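Cyanophycinase-like exopeptidase (actinobacterium SCGC AAA027-L06, PDB 6NQC) is probably a serine-type exopeptidase of family S51, related to cyanophycinases, which cleave the polymer cyanophycin, though its own substrate is not known. Local coordinates at residues D211-G216 with K244-Q249; I57-P62 with K92-L97; K43-D48 with A222-S227. One frame throughout, in Å; residues are numbered along the deposited sequence.

Contact 1 of 3, residues D211-G216 with K244-Q249; sequences DSILIG and KGLPEQ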
ATOM      1  N   ASP A 211       0.034  18.222   4.343  1.00 18.63           N
ATOM      2  CA  ASP A 211       0.134  17.226   5.398  1.00 21.49           C
ATOM      3  C   ASP A 211      -0.815  17.520   6.561  1.00 22.36           C
ATOM      4  O   ASP A 211      -1.147  18.669   6.869  1.00 20.66           O
ATOM      5  CB  ASP A 211       1.556  17.180   5.976  1.00 15.72           C
ATOM      6  CG  ASP A 211       2.526  16.375   5.136  1.00 18.42           C
ATOM      7  OD1 ASP A 211       2.110  15.530   4.307  1.00 17.00           O
ATOM      8  OD2 ASP A 211       3.753  16.625   5.309  1.00 18.18           O
ATOM      9  N   SER A 212      -1.233  16.456   7.226  1.00 16.68           N
ATOM     10  CA  SER A 212      -1.829  16.556   8.557  1.00 16.20           C
ATOM     11  C   SER A 212      -0.913  15.750   9.473  1.00 19.97           C
ATOM     12  O   SER A 212       0.007  16.305  10.070  1.00 16.80           O
ATOM     13  CB  SER A 212      -3.269  16.053   8.579  1.00 22.36           C
ATOM     14  OG  SER A 212      -4.063  16.794   7.655  1.00 19.53           O
ATOM     15  N   ILE A 213      -1.121  14.415   9.527  1.00 17.06           N
ATOM     16  CA  ILE A 213      -0.290  13.498  10.287  1.00 19.69           C
ATOM     17  C   ILE A 213       0.711  12.845   9.340  1.00 13.09           C
ATOM     18  O   ILE A 213       0.350  12.353   8.248  1.00 14.57           O
ATOM     19  CB  ILE A 213      -1.128  12.424  11.013  1.00 18.06           C
ATOM     20  CG1 ILE A 213      -2.026  13.059  12.055  1.00 24.11           C
ATOM     21  CG2 ILE A 213      -0.176  11.337  11.598  1.00 22.38           C
ATOM     22  CD1 ILE A 213      -3.068  12.135  12.586  1.00 27.50           C
ATOM     23  N   LEU A 214       1.969  12.860   9.745  1.00 13.04           N
ATOM     24  CA  LEU A 214       3.068  12.312   8.965  1.00 14.77           C
ATOM     25  C   LEU A 214       3.722  11.223   9.787  1.00 16.77           C
ATOM     26  O   LEU A 214       4.113  11.461  10.945  1.00 15.32           O
ATOM     27  CB  LEU A 214       4.103  13.386   8.623  1.00 18.76           C
ATOM     28  CG  LEU A 214       5.328  12.919   7.859  1.00 12.98           C
ATOM     29  CD1 LEU A 214       4.884  12.439   6.446  1.00 16.05           C
ATOM     30  CD2 LEU A 214       6.388  13.994   7.724  1.00 20.09           C
ATOM     31  N   ILE A 215       3.899  10.045   9.180  1.00 15.93           N
ATOM     32  CA  ILE A 215       4.510   8.938   9.902  1.00 16.03           C
ATOM     33  C   ILE A 215       5.608   8.346   9.054  1.00 14.58           C
ATOM     34  O   ILE A 215       5.572   8.397   7.812  1.00 16.03           O
ATOM     35  CB  ILE A 215       3.504   7.823  10.281  1.00 17.52           C
ATOM     36  CG1 ILE A 215       2.950   7.106   9.050  1.00 16.03           C
ATOM     37  CG2 ILE A 215       2.381   8.457  11.065  1.00 14.22           C
ATOM     38  CD1 ILE A 215       2.069   5.890   9.387  1.00 18.97           C
ATOM     39  N   GLY A 216       6.568   7.733   9.728  1.00 14.67           N
ATOM     40  CA  GLY A 216       7.596   6.953   9.073  1.00 16.47           C
ATOM     41  C   GLY A 216       7.445   5.493   9.451  1.00 19.51           C
ATOM     42  O   GLY A 216       7.140   5.169  10.602  1.00 18.47           O
ATOM     43  N   LYS A 244       4.785  14.148  12.650  1.00 16.81           N
ATOM     44  CA  LYS A 244       4.125  15.448  12.590  1.00 21.83           C
ATOM     45  C   LYS A 244       2.629  15.229  12.709  1.00 19.88           C
ATOM     46  O   LYS A 244       2.106  14.201  12.261  1.00 18.30           O
ATOM     47  CB  LYS A 244       4.460  16.184  11.284  1.00 24.36           C
ATOM     48  CG  LYS A 244       3.844  17.542  11.207  1.00 50.96           C
ATOM     49  CD  LYS A 244       4.481  18.375  10.123  1.00 57.16           C
ATOM     50  CE  LYS A 244       3.654  18.333   8.863  1.00 53.00           C
ATOM     51  NZ  LYS A 244       4.500  18.078   7.693  1.00 65.71           N
ATOM     52  N   GLY A 245       1.942  16.230  13.297  1.00 18.32           N
ATOM     53  CA  GLY A 245       0.511  16.223  13.492  1.00 17.86           C
ATOM     54  C   GLY A 245       0.046  15.508  14.747  1.00 19.45           C
ATOM     55  O   GLY A 245      -1.136  15.613  15.095  1.00 17.42           O
ATOM     56  N   LEU A 246       0.926  14.769  15.405  1.00 20.58           N
ATOM     57  CA  LEU A 246       0.755  14.176  16.718  1.00 17.02           C
ATOM     58  C   LEU A 246       2.114  14.197  17.409  1.00 17.25           C
ATOM     59  O   LEU A 246       3.153  14.326  16.751  1.00 17.28           O
ATOM     60  CB  LEU A 246       0.223  12.750  16.606  1.00 14.70           C
ATOM     61  CG  LEU A 246      -1.228  12.649  16.165  1.00 17.86           C
ATOM     62  CD1 LEU A 246      -1.539  11.147  15.921  1.00 25.22           C
ATOM     63  CD2 LEU A 246      -2.170  13.211  17.178  1.00 16.83           C
ATOM     64  N   PRO A 247       2.151  14.101  18.747  1.00 16.69           N
ATOM     65  CA  PRO A 247       3.447  14.126  19.453  1.00 19.72           C
ATOM     66  C   PRO A 247       4.403  13.060  18.921  1.00 17.59           C
ATOM     67  O   PRO A 247       3.990  11.951  18.595  1.00 19.63           O
ATOM     68  CB  PRO A 247       3.056  13.871  20.915  1.00 15.32           C
ATOM     69  CG  PRO A 247       1.617  14.430  21.008  1.00 18.05           C
ATOM     70  CD  PRO A 247       0.999  14.110  19.664  1.00 20.12           C
ATOM     71  N   GLU A 248       5.678  13.429  18.798  1.00 20.60           N
ATOM     72  CA  GLU A 248       6.701  12.520  18.305  1.00 19.14           C
ATOM     73  C   GLU A 248       6.758  11.303  19.215  1.00 23.39           C
ATOM     74  O   GLU A 248       6.742  11.415  20.438  1.00 18.29           O
ATOM     75  CB  GLU A 248       8.062  13.223  18.242  1.00 17.22           C
ATOM     76  CG  GLU A 248       8.148  14.282  17.155  1.00 19.56           C
ATOM     77  CD  GLU A 248       9.453  15.098  17.180  1.00 24.40           C
ATOM     78  OE1 GLU A 248      10.400  14.736  17.932  1.00 31.20           O
ATOM     79  OE2 GLU A 248       9.539  16.088  16.424  1.00 30.49           O
ATOM     80  N   GLN A 249       6.831  10.135  18.607  1.00 21.07           N
ATOM     81  CA  GLN A 249       6.681   8.857  19.288  1.00 22.66           C
ATOM     82  C   GLN A 249       7.244   7.780  18.364  1.00 27.28           C
ATOM     83  O   GLN A 249       7.163   7.889  17.136  1.00 21.83           O
ATOM     84  CB  GLN A 249       5.181   8.583  19.581  1.00 17.51           C
ATOM     85  CG  GLN A 249       4.887   7.323  20.342  1.00 27.86           C
ATOM     86  CD  GLN A 249       3.399   7.100  20.540  1.00 27.61           C
ATOM     87  OE1 GLN A 249       2.565   7.934  20.163  1.00 22.66           O
ATOM     88  NE2 GLN A 249       3.053   5.975  21.126  1.00 29.72           N
TER
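Lys244 lies against Leu214 and Asp211 where two neighbouring strands of a small mixed sheet pair antiparallel. Leu214 and Lys244 form a hydrogen-bonded pair. Leu214 N donates to Lys244 O at 2.9 Å, and the bond is nearly straight, 165° at the hydrogen. The return bond, from Lys244 N to Leu214 O, is longer at 3.3 Å, yet its donor lies in the carbonyl plane on a lone pair. Lys244 O also receives a CA-H...O contact from Ile213 CA, at 3.2 Å.

Lys244 has the most surface buried here. Its CB sits beside Leu214 CB on the same face of the sheet, 3.9 Å away. CG is turned opposite the backbone N (chi1 -178°), and bends at the third and fourth torsions turn the amine to Asp211. There NZ makes a salt bridge of 2.9 Å to Asp211 OD2, the two side chains meeting at about a right angle. OD2 accepts it with its anti lone pair, the one turned away from OD1. The stronger partner of Asp211 is Arg185 of strand 184-187, in a salt bridge with OD1; OD2 also accepts the N-H of Leu208. The carboxylate ties the loop leading into strand 213-217 to both neighbouring strands, and two cations probably favour its charged form.

Ile213 points to the other face of the sheet. Phe259, the C-terminal residue, touches both Ile213 and Leu246 there. Past the bridge the chain turns away at Gly245, where positive phi favours glycine and Ser212 O and Ile213 CA leave no room for a CB. Gly245 CA comes 3.5 Å from Ser212 O in a CA-H...O contact. Leu246 then reaches back across the isoleucine, its CD1 meeting Ile213 CD1 at 3.8 Å.

Contact 2 of 3, residues I57-P62 with K92-L97; sequences IFLQIP and KFLPVL. With SO4 (sulfate ion), chain B.
Lys92 O accepts the N-H of Gln60 at 2.9 Å, in a bond that is nearly straight, 169° at the hydrogen. It also takes a CA-H...O contact from Leu59 CA. The pairing is parallel and joins the two strands of a beta-alpha-beta unit, strand 57-61, helix 70-87 and strand 90-93, at the edge of the main sheet. Lys92 N donates to Phe58 O at 3.0 Å from above the carbonyl plane. Leu94 N meets Gln60 O at 3.0 Å, almost end-on to the carbonyl, with a C=O...N angle of 173°.

Leucines pack on one face. Leu59 CD2 touches Leu94 CD2 at 3.7 Å, and helix 105-110 covers Leu94 with Phe107 and Leu110. Beside them, the aliphatic part of Lys92 crosses Ile57, CG against CD1. The amine of Lys92 pairs with Glu90.

On the other face lie Gln60 and Phe93, under helix 70-87. Gln60 NE2 sits 3.5 Å above the centre of the Phe58 ring and donates to Gly80 O, which fixes the amide. The outer edge of strand 90-93 holds a sulfate, probably from the crystallisation liquor. Phe93 N donates to its O4 at 2.8 Å, and Arg81 binds the same ion.

CG of Phe93 stands anti to the backbone N (chi1 -171°), which swings the ring along the strand toward Pro62. The proline ring meets it obliquely, Pro62 CG lying 3.4 Å from Phe93 CZ.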
ATOM      1  N   ILE A  57      -8.295 -14.716  -2.946  1.00 18.72           N
ATOM      2  CA  ILE A  57      -7.178 -14.471  -3.862  1.00 26.03           C
ATOM      3  C   ILE A  57      -6.274 -13.361  -3.311  1.00 19.17           C
ATOM      4  O   ILE A  57      -6.723 -12.457  -2.604  1.00 18.43           O
ATOM      5  CB  ILE A  57      -7.632 -14.113  -5.301  1.00 25.25           C
ATOM      6  CG1 ILE A  57      -8.627 -12.963  -5.271  1.00 23.31           C
ATOM      7  CG2 ILE A  57      -8.225 -15.343  -6.021  1.00 27.02           C
ATOM      8  CD1 ILE A  57      -8.728 -12.268  -6.600  1.00 24.35           C
ATOM      9  N   PHE A  58      -4.987 -13.466  -3.650  1.00 20.82           N
ATOM     10  CA  PHE A  58      -3.915 -12.512  -3.354  1.00 22.48           C
ATOM     11  C   PHE A  58      -3.626 -11.796  -4.666  1.00 18.95           C
ATOM     12  O   PHE A  58      -2.854 -12.267  -5.504  1.00 14.33           O
ATOM     13  CB  PHE A  58      -2.693 -13.268  -2.842  1.00 19.81           C
ATOM     14  CG  PHE A  58      -1.616 -12.427  -2.248  1.00 20.65           C
ATOM     15  CD1 PHE A  58      -1.567 -11.040  -2.414  1.00 16.41           C
ATOM     16  CD2 PHE A  58      -0.624 -13.036  -1.506  1.00 19.75           C
ATOM     17  CE1 PHE A  58      -0.528 -10.311  -1.852  1.00 19.73           C
ATOM     18  CE2 PHE A  58       0.403 -12.301  -0.942  1.00 19.97           C
ATOM     19  CZ  PHE A  58       0.448 -10.939  -1.117  1.00 23.95           C
ATOM     20  N   LEU A  59      -4.294 -10.663  -4.867  1.00 18.67           N
ATOM     21  CA  LEU A  59      -4.219  -9.926  -6.114  1.00 16.08           C
ATOM     22  C   LEU A  59      -3.062  -8.930  -6.008  1.00 15.66           C
ATOM     23  O   LEU A  59      -2.980  -8.166  -5.042  1.00 17.47           O
ATOM     24  CB  LEU A  59      -5.558  -9.229  -6.375  1.00 18.12           C
ATOM     25  CG  LEU A  59      -5.919  -8.897  -7.808  1.00 21.32           C
ATOM     26  CD1 LEU A  59      -7.421  -8.706  -7.994  1.00 23.30           C
ATOM     27  CD2 LEU A  59      -5.181  -7.609  -8.167  1.00 30.11           C
ATOM     28  N   GLN A  60      -2.146  -8.985  -6.956  1.00 18.91           N
ATOM     29  CA  GLN A  60      -0.868  -8.278  -6.868  1.00 16.13           C
ATOM     30  C   GLN A  60      -0.750  -7.307  -8.029  1.00 19.55           C
ATOM     31  O   GLN A  60      -0.942  -7.683  -9.186  1.00 20.06           O
ATOM     32  CB  GLN A  60       0.289  -9.269  -6.857  1.00 16.80           C
ATOM     33  CG  GLN A  60       0.201 -10.176  -5.672  1.00 17.87           C
ATOM     34  CD  GLN A  60       1.129 -11.359  -5.748  1.00 23.85           C
ATOM     35  OE1 GLN A  60       1.840 -11.545  -6.740  1.00 20.36           O
ATOM     36  NE2 GLN A  60       1.156 -12.147  -4.671  1.00 21.31           N
ATOM     37  N   ILE A  61      -0.512  -6.044  -7.706  1.00 18.43           N
ATOM     38  CA  ILE A  61      -0.508  -4.977  -8.704  1.00 18.69           C
ATOM     39  C   ILE A  61       0.865  -4.318  -8.700  1.00 16.50           C
ATOM     40  O   ILE A  61       1.276  -3.666  -7.711  1.00 17.15           O
ATOM     41  CB  ILE A  61      -1.641  -3.970  -8.449  1.00 15.14           C
ATOM     42  CG1 ILE A  61      -2.987  -4.690  -8.539  1.00 20.03           C
ATOM     43  CG2 ILE A  61      -1.549  -2.861  -9.444  1.00 25.36           C
ATOM     44  CD1 ILE A  61      -4.169  -3.828  -8.334  1.00 21.43           C
ATOM     45  N   PRO A  62       1.629  -4.499  -9.786  1.00 17.08           N
ATOM     46  CA  PRO A  62       3.020  -4.055  -9.799  1.00 18.84           C
ATOM     47  C   PRO A  62       3.214  -2.774 -10.582  1.00 16.96           C
ATOM     48  O   PRO A  62       4.329  -2.474 -10.999  1.00 19.31           O
ATOM     49  CB  PRO A  62       3.716  -5.229 -10.504  1.00 20.85           C
ATOM     50  CG  PRO A  62       2.719  -5.529 -11.593  1.00 17.34           C
ATOM     51  CD  PRO A  62       1.339  -5.352 -10.960  1.00 21.45           C
ATOM     52  N   LYS A  92      -3.158 -13.603  -8.178  1.00 23.95           N
ATOM     53  CA  LYS A  92      -3.576 -13.032  -9.449  1.00 22.06           C
ATOM     54  C   LYS A  92      -2.676 -11.828  -9.698  1.00 25.08           C
ATOM     55  O   LYS A  92      -2.861 -10.785  -9.058  1.00 22.23           O
ATOM     56  CB  LYS A  92      -5.041 -12.615  -9.424  1.00 27.42           C
ATOM     57  CG  LYS A  92      -5.983 -13.788  -9.122  1.00 33.30           C
ATOM     58  CD  LYS A  92      -6.034 -14.733 -10.292  1.00 30.56           C
ATOM     59  CE  LYS A  92      -7.389 -15.409 -10.409  1.00 43.33           C
ATOM     60  NZ  LYS A  92      -7.319 -16.564 -11.346  1.00 49.71           N
ATOM     61  N   PHE A  93      -1.677 -11.993 -10.555  1.00 21.62           N
ATOM     62  CA  PHE A  93      -0.819 -10.892 -11.002  1.00 22.79           C
ATOM     63  C   PHE A  93      -1.525 -10.104 -12.080  1.00 24.73           C
ATOM     64  O   PHE A  93      -1.943 -10.666 -13.089  1.00 19.77           O
ATOM     65  CB  PHE A  93       0.492 -11.464 -11.526  1.00 25.11           C
ATOM     66  CG  PHE A  93       1.549 -10.455 -11.818  1.00 20.93           C
ATOM     67  CD1 PHE A  93       2.264  -9.847 -10.793  1.00 20.59           C
ATOM     68  CD2 PHE A  93       1.901 -10.180 -13.127  1.00 30.35           C
ATOM     69  CE1 PHE A  93       3.239  -8.956 -11.065  1.00 22.18           C
ATOM     70  CE2 PHE A  93       2.910  -9.302 -13.412  1.00 26.51           C
ATOM     71  CZ  PHE A  93       3.590  -8.693 -12.386  1.00 27.09           C
ATOM     72  N   LEU A  94      -1.680  -8.810 -11.865  1.00 20.41           N
ATOM     73  CA  LEU A  94      -2.375  -7.927 -12.817  1.00 22.57           C
ATOM     74  C   LEU A  94      -1.323  -7.101 -13.519  1.00 20.68           C
ATOM     75  O   LEU A  94      -0.834  -6.112 -12.947  1.00 24.76           O
ATOM     76  CB  LEU A  94      -3.352  -6.998 -12.108  1.00 26.14           C
ATOM     77  CG  LEU A  94      -4.831  -7.269 -12.323  1.00 36.99           C
ATOM     78  CD1 LEU A  94      -5.112  -8.661 -11.808  1.00 34.13           C
ATOM     79  CD2 LEU A  94      -5.681  -6.257 -11.613  1.00 31.53           C
ATOM     80  N   PRO A  95      -0.915  -7.472 -14.735  1.00 23.51           N
ATOM     81  CA  PRO A  95       0.230  -6.741 -15.374  1.00 29.55           C
ATOM     82  C   PRO A  95      -0.211  -5.391 -15.939  1.00 26.84           C
ATOM     83  O   PRO A  95      -0.284  -5.196 -17.112  1.00 24.43           O
ATOM     84  CB  PRO A  95       0.634  -7.724 -16.476  1.00 28.71           C
ATOM     85  CG  PRO A  95      -0.617  -8.501 -16.819  1.00 25.54           C
ATOM     86  CD  PRO A  95      -1.375  -8.632 -15.532  1.00 26.05           C
ATOM     87  N   VAL A  96      -0.592  -4.485 -15.035  1.00 25.89           N
ATOM     88  CA  VAL A  96      -1.050  -3.154 -15.429  1.00 25.03           C
ATOM     89  C   VAL A  96       0.186  -2.264 -15.416  1.00 22.43           C
ATOM     90  O   VAL A  96       0.643  -1.826 -14.362  1.00 22.01           O
ATOM     91  CB  VAL A  96      -2.150  -2.624 -14.514  1.00 23.24           C
ATOM     92  CG1 VAL A  96      -2.459  -1.173 -14.803  1.00 19.02           C
ATOM     93  CG2 VAL A  96      -3.404  -3.468 -14.687  1.00 27.92           C
ATOM     94  N   LEU A  97       0.758  -2.028 -16.595  1.00 20.88           N
ATOM     95  CA  LEU A  97       2.050  -1.367 -16.657  1.00 23.42           C
ATOM     96  C   LEU A  97       1.980   0.046 -17.201  1.00 23.26           C
ATOM     97  O   LEU A  97       2.925   0.819 -16.994  1.00 24.82           O
ATOM     98  CB  LEU A  97       3.015  -2.187 -17.508  1.00 27.74           C
ATOM     99  CG  LEU A  97       3.102  -3.672 -17.179  1.00 33.50           C
ATOM    100  CD1 LEU A  97       4.189  -4.332 -18.020  1.00 31.39           C
ATOM    101  CD2 LEU A  97       3.359  -3.931 -15.704  1.00 30.38           C
TER
HETATM  102  S   SO4 B 301      -1.847 -15.204 -12.856  1.00 43.03           S
HETATM  103  O1  SO4 B 301      -1.430 -14.715 -14.188  1.00 37.95           O
HETATM  104  O2  SO4 B 301      -1.451 -16.605 -12.680  1.00 49.69           O
HETATM  105  O3  SO4 B 301      -3.317 -15.114 -12.717  1.00 39.19           O
HETATM  106  O4  SO4 B 301      -1.149 -14.428 -11.834  1.00 29.52           O

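Contact 3 of 3, residues K43-D48 with A222-S227; sequences KSLIED and ALVKRS
Arg226 reaches from the end of strand 221-225 to helix 39-51 and grips two side chains one turn apart. A bend at its second torsion (chi2 -93°) turns the guanidinium to the helix. Its NH1 and NH2 both donate to Ser44 OG, at 2.9 and 3.1 Å, an end-on grip on one atom. NH1 also donates to Asp48 OD2 at 2.9 Å, in a salt bridge. Both acceptors lie at the edge of the guanidinium, close to its plane. The carboxylate is turned 86° from that plane, and NH1 meets OD2 on its syn side, 34° out of the carboxylate plane.

Each acceptor has a second partner. Ser44 OG is also hydrogen-bonded to Phe41 O. The hydroxyl can therefore give its own proton to that carbonyl. Asp48 OD2 also pairs with Ser25 OG, so the aspartate ties the helix to the chain just before strand 26-29.

Next to the polar cluster, Leu45 CD2 touches Val224 CG2 at 4.1 Å. CG2 lies 4.0 Å above the guanidinium plane, toward its rim. This is helix-on-sheet packing of an alpha/beta fold, with a salt bridge at the border of the apolar layer.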
ATOM      1  N   LYS A  43      -0.780 -12.991   5.105  1.00 18.04           N
ATOM      2  CA  LYS A  43      -1.822 -14.001   5.307  1.00 18.59           C
ATOM      3  C   LYS A  43      -2.994 -13.451   6.099  1.00 18.28           C
ATOM      4  O   LYS A  43      -4.159 -13.703   5.755  1.00 20.32           O
ATOM      5  CB  LYS A  43      -1.257 -15.228   6.001  1.00 21.71           C
ATOM      6  CG  LYS A  43      -2.234 -16.392   5.997  1.00 25.21           C
ATOM      7  CD  LYS A  43      -1.650 -17.651   6.672  1.00 36.72           C
ATOM      8  CE  LYS A  43      -2.803 -18.550   7.168  1.00 43.44           C
ATOM      9  NZ  LYS A  43      -2.480 -20.000   7.141  1.00 55.69           N
ATOM     10  N   SER A  44      -2.719 -12.750   7.205  1.00 23.10           N
ATOM     11  CA  SER A  44      -3.800 -12.192   8.014  1.00 21.04           C
ATOM     12  C   SER A  44      -4.679 -11.236   7.208  1.00 23.94           C
ATOM     13  O   SER A  44      -5.890 -11.157   7.436  1.00 23.95           O
ATOM     14  CB  SER A  44      -3.218 -11.476   9.243  1.00 25.10           C
ATOM     15  OG  SER A  44      -2.505 -10.277   8.906  1.00 22.34           O
ATOM     16  N   LEU A  45      -4.080 -10.459   6.294  1.00 19.06           N
ATOM     17  CA  LEU A  45      -4.861  -9.572   5.441  1.00 20.09           C
ATOM     18  C   LEU A  45      -5.765 -10.367   4.511  1.00 16.16           C
ATOM     19  O   LEU A  45      -6.898  -9.946   4.223  1.00 20.05           O
ATOM     20  CB  LEU A  45      -3.930  -8.690   4.609  1.00 17.91           C
ATOM     21  CG  LEU A  45      -3.111  -7.633   5.339  1.00 17.35           C
ATOM     22  CD1 LEU A  45      -2.142  -6.909   4.371  1.00 22.44           C
ATOM     23  CD2 LEU A  45      -4.049  -6.634   5.982  1.00 17.28           C
ATOM     24  N   ILE A  46      -5.271 -11.508   4.002  1.00 18.01           N
ATOM     25  CA  ILE A  46      -6.102 -12.343   3.147  1.00 18.94           C
ATOM     26  C   ILE A  46      -7.245 -12.931   3.953  1.00 17.86           C
ATOM     27  O   ILE A  46      -8.406 -12.946   3.507  1.00 15.47           O
ATOM     28  CB  ILE A  46      -5.274 -13.455   2.493  1.00 16.81           C
ATOM     29  CG1 ILE A  46      -4.263 -12.838   1.557  1.00 18.91           C
ATOM     30  CG2 ILE A  46      -6.191 -14.450   1.774  1.00 21.99           C
ATOM     31  CD1 ILE A  46      -3.113 -13.762   1.229  1.00 19.53           C
ATOM     32  N   GLU A  47      -6.933 -13.380   5.172  1.00 21.01           N
ATOM     33  CA  GLU A  47      -7.952 -13.904   6.081  1.00 26.77           C
ATOM     34  C   GLU A  47      -9.006 -12.855   6.413  1.00 22.43           C
ATOM     35  O   GLU A  47     -10.194 -13.167   6.461  1.00 19.72           O
ATOM     36  CB  GLU A  47      -7.272 -14.403   7.351  1.00 26.19           C
ATOM     37  CG  GLU A  47      -6.460 -15.648   7.138  1.00 25.41           C
ATOM     38  CD  GLU A  47      -5.706 -16.079   8.397  1.00 39.33           C
ATOM     39  OE1 GLU A  47      -5.312 -15.214   9.210  1.00 41.79           O
ATOM     40  OE2 GLU A  47      -5.522 -17.298   8.564  1.00 40.63           O
ATOM     41  N   ASP A  48      -8.588 -11.595   6.613  1.00 18.27           N
ATOM     42  CA  ASP A  48      -9.542 -10.539   6.877  1.00 16.13           C
ATOM     43  C   ASP A  48     -10.557 -10.406   5.741  1.00 20.24           C
ATOM     44  O   ASP A  48     -11.764 -10.243   5.976  1.00 19.24           O
ATOM     45  CB  ASP A  48      -8.798  -9.217   7.080  1.00 15.65           C
ATOM     46  CG  ASP A  48      -8.028  -9.143   8.430  1.00 28.33           C
ATOM     47  OD1 ASP A  48      -8.256  -9.974   9.331  1.00 23.71           O
ATOM     48  OD2 ASP A  48      -7.201  -8.211   8.596  1.00 23.91           O
ATOM     49  N   ALA A 222       5.170  -2.691   9.299  1.00 18.98           N
ATOM     50  CA  ALA A 222       3.893  -2.284   8.745  1.00 21.43           C
ATOM     51  C   ALA A 222       3.019  -1.705   9.850  1.00 17.12           C
ATOM     52  O   ALA A 222       3.234  -1.927  11.049  1.00 16.30           O
ATOM     53  CB  ALA A 222       3.168  -3.457   8.033  1.00 21.99           C
ATOM     54  N   LEU A 223       2.044  -0.940   9.409  1.00 18.50           N
ATOM     55  CA  LEU A 223       0.964  -0.429  10.238  1.00 18.11           C
ATOM     56  C   LEU A 223      -0.339  -0.854   9.573  1.00 18.75           C
ATOM     57  O   LEU A 223      -0.499  -0.684   8.359  1.00 17.65           O
ATOM     58  CB  LEU A 223       1.056   1.085  10.363  1.00 20.31           C
ATOM     59  CG  LEU A 223       0.213   1.770  11.437  1.00 20.56           C
ATOM     60  CD1 LEU A 223       0.779   1.426  12.820  1.00 17.58           C
ATOM     61  CD2 LEU A 223       0.220   3.274  11.196  1.00 18.54           C
ATOM     62  N   VAL A 224      -1.260  -1.412  10.355  1.00 18.22           N
ATOM     63  CA  VAL A 224      -2.487  -1.962   9.818  1.00 15.70           C
ATOM     64  C   VAL A 224      -3.665  -1.448  10.620  1.00 19.70           C
ATOM     65  O   VAL A 224      -3.617  -1.394  11.859  1.00 19.88           O
ATOM     66  CB  VAL A 224      -2.475  -3.506   9.814  1.00 20.02           C
ATOM     67  CG1 VAL A 224      -2.380  -4.028  11.231  1.00 22.04           C
ATOM     68  CG2 VAL A 224      -3.712  -4.033   9.125  1.00 19.79           C
ATOM     69  N   LYS A 225      -4.726  -1.090   9.914  1.00 17.57           N
ATOM     70  CA  LYS A 225      -6.021  -0.804  10.533  1.00 22.16           C
ATOM     71  C   LYS A 225      -6.926  -1.966  10.125  1.00 17.78           C
ATOM     72  O   LYS A 225      -7.323  -2.069   8.966  1.00 15.03           O
ATOM     73  CB  LYS A 225      -6.622   0.526  10.098  1.00 19.20           C
ATOM     74  CG  LYS A 225      -8.030   0.785  10.732  1.00 16.41           C
ATOM     75  CD  LYS A 225      -8.754   1.965  10.114  1.00 28.66           C
ATOM     76  CE  LYS A 225      -8.221   3.292  10.607  1.00 29.40           C
ATOM     77  NZ  LYS A 225      -8.958   4.474   9.983  1.00 34.89           N
ATOM     78  N   ARG A 226      -7.245  -2.844  11.065  1.00 22.08           N
ATOM     79  CA  ARG A 226      -8.008  -4.030  10.707  1.00 23.78           C
ATOM     80  C   ARG A 226      -9.480  -3.706  10.463  1.00 19.98           C
ATOM     81  O   ARG A 226     -10.046  -2.804  11.070  1.00 18.41           O
ATOM     82  CB  ARG A 226      -7.871  -5.086  11.805  1.00 18.07           C
ATOM     83  CG  ARG A 226      -6.473  -5.497  12.116  1.00 18.87           C
ATOM     84  CD  ARG A 226      -6.077  -6.692  11.335  1.00 25.08           C
ATOM     85  NE  ARG A 226      -4.689  -7.063  11.622  1.00 21.19           N
ATOM     86  CZ  ARG A 226      -3.956  -7.829  10.815  1.00 21.76           C
ATOM     87  NH1 ARG A 226      -4.523  -8.314   9.715  1.00 23.81           N
ATOM     88  NH2 ARG A 226      -2.684  -8.126  11.116  1.00 20.67           N
ATOM     89  N   SER A 227     -10.078  -4.427   9.506  1.00 23.18           N
ATOM     90  CA  SER A 227     -11.499  -4.352   9.250  1.00 23.15           C
ATOM     91  C   SER A 227     -12.277  -4.486  10.552  1.00 21.31           C
ATOM     92  O   SER A 227     -12.002  -5.374  11.358  1.00 21.31           O
ATOM     93  CB  SER A 227     -11.925  -5.458   8.290  1.00 20.95           C
ATOM     94  OG  SER A 227     -13.262  -5.229   7.878  1.00 20.39           O
TER

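Contact 2 is the most buried of the three, while contacts 1 and 3 are only partly buried. Contacts 2 and 3 both reach the large mixed sheet: contact 2 pairs its outermost strand with the next, and contact 3 lays a helix on it. Contact 1 belongs to the separate four-stranded sheet, on the opposite side of the chain's centre from contact 2. Backbone bonds join the strands in contacts 1 and 2, whereas contact 3 relies on side chains alone. Salt bridges cross only in contacts 1 and 3. Contact 3 lies against both others: Ile46 CD1 packs on Phe58 CD2 at 3.8 Å, and Leu223 CD2 on Ile215 CD1 at 3.7 Å.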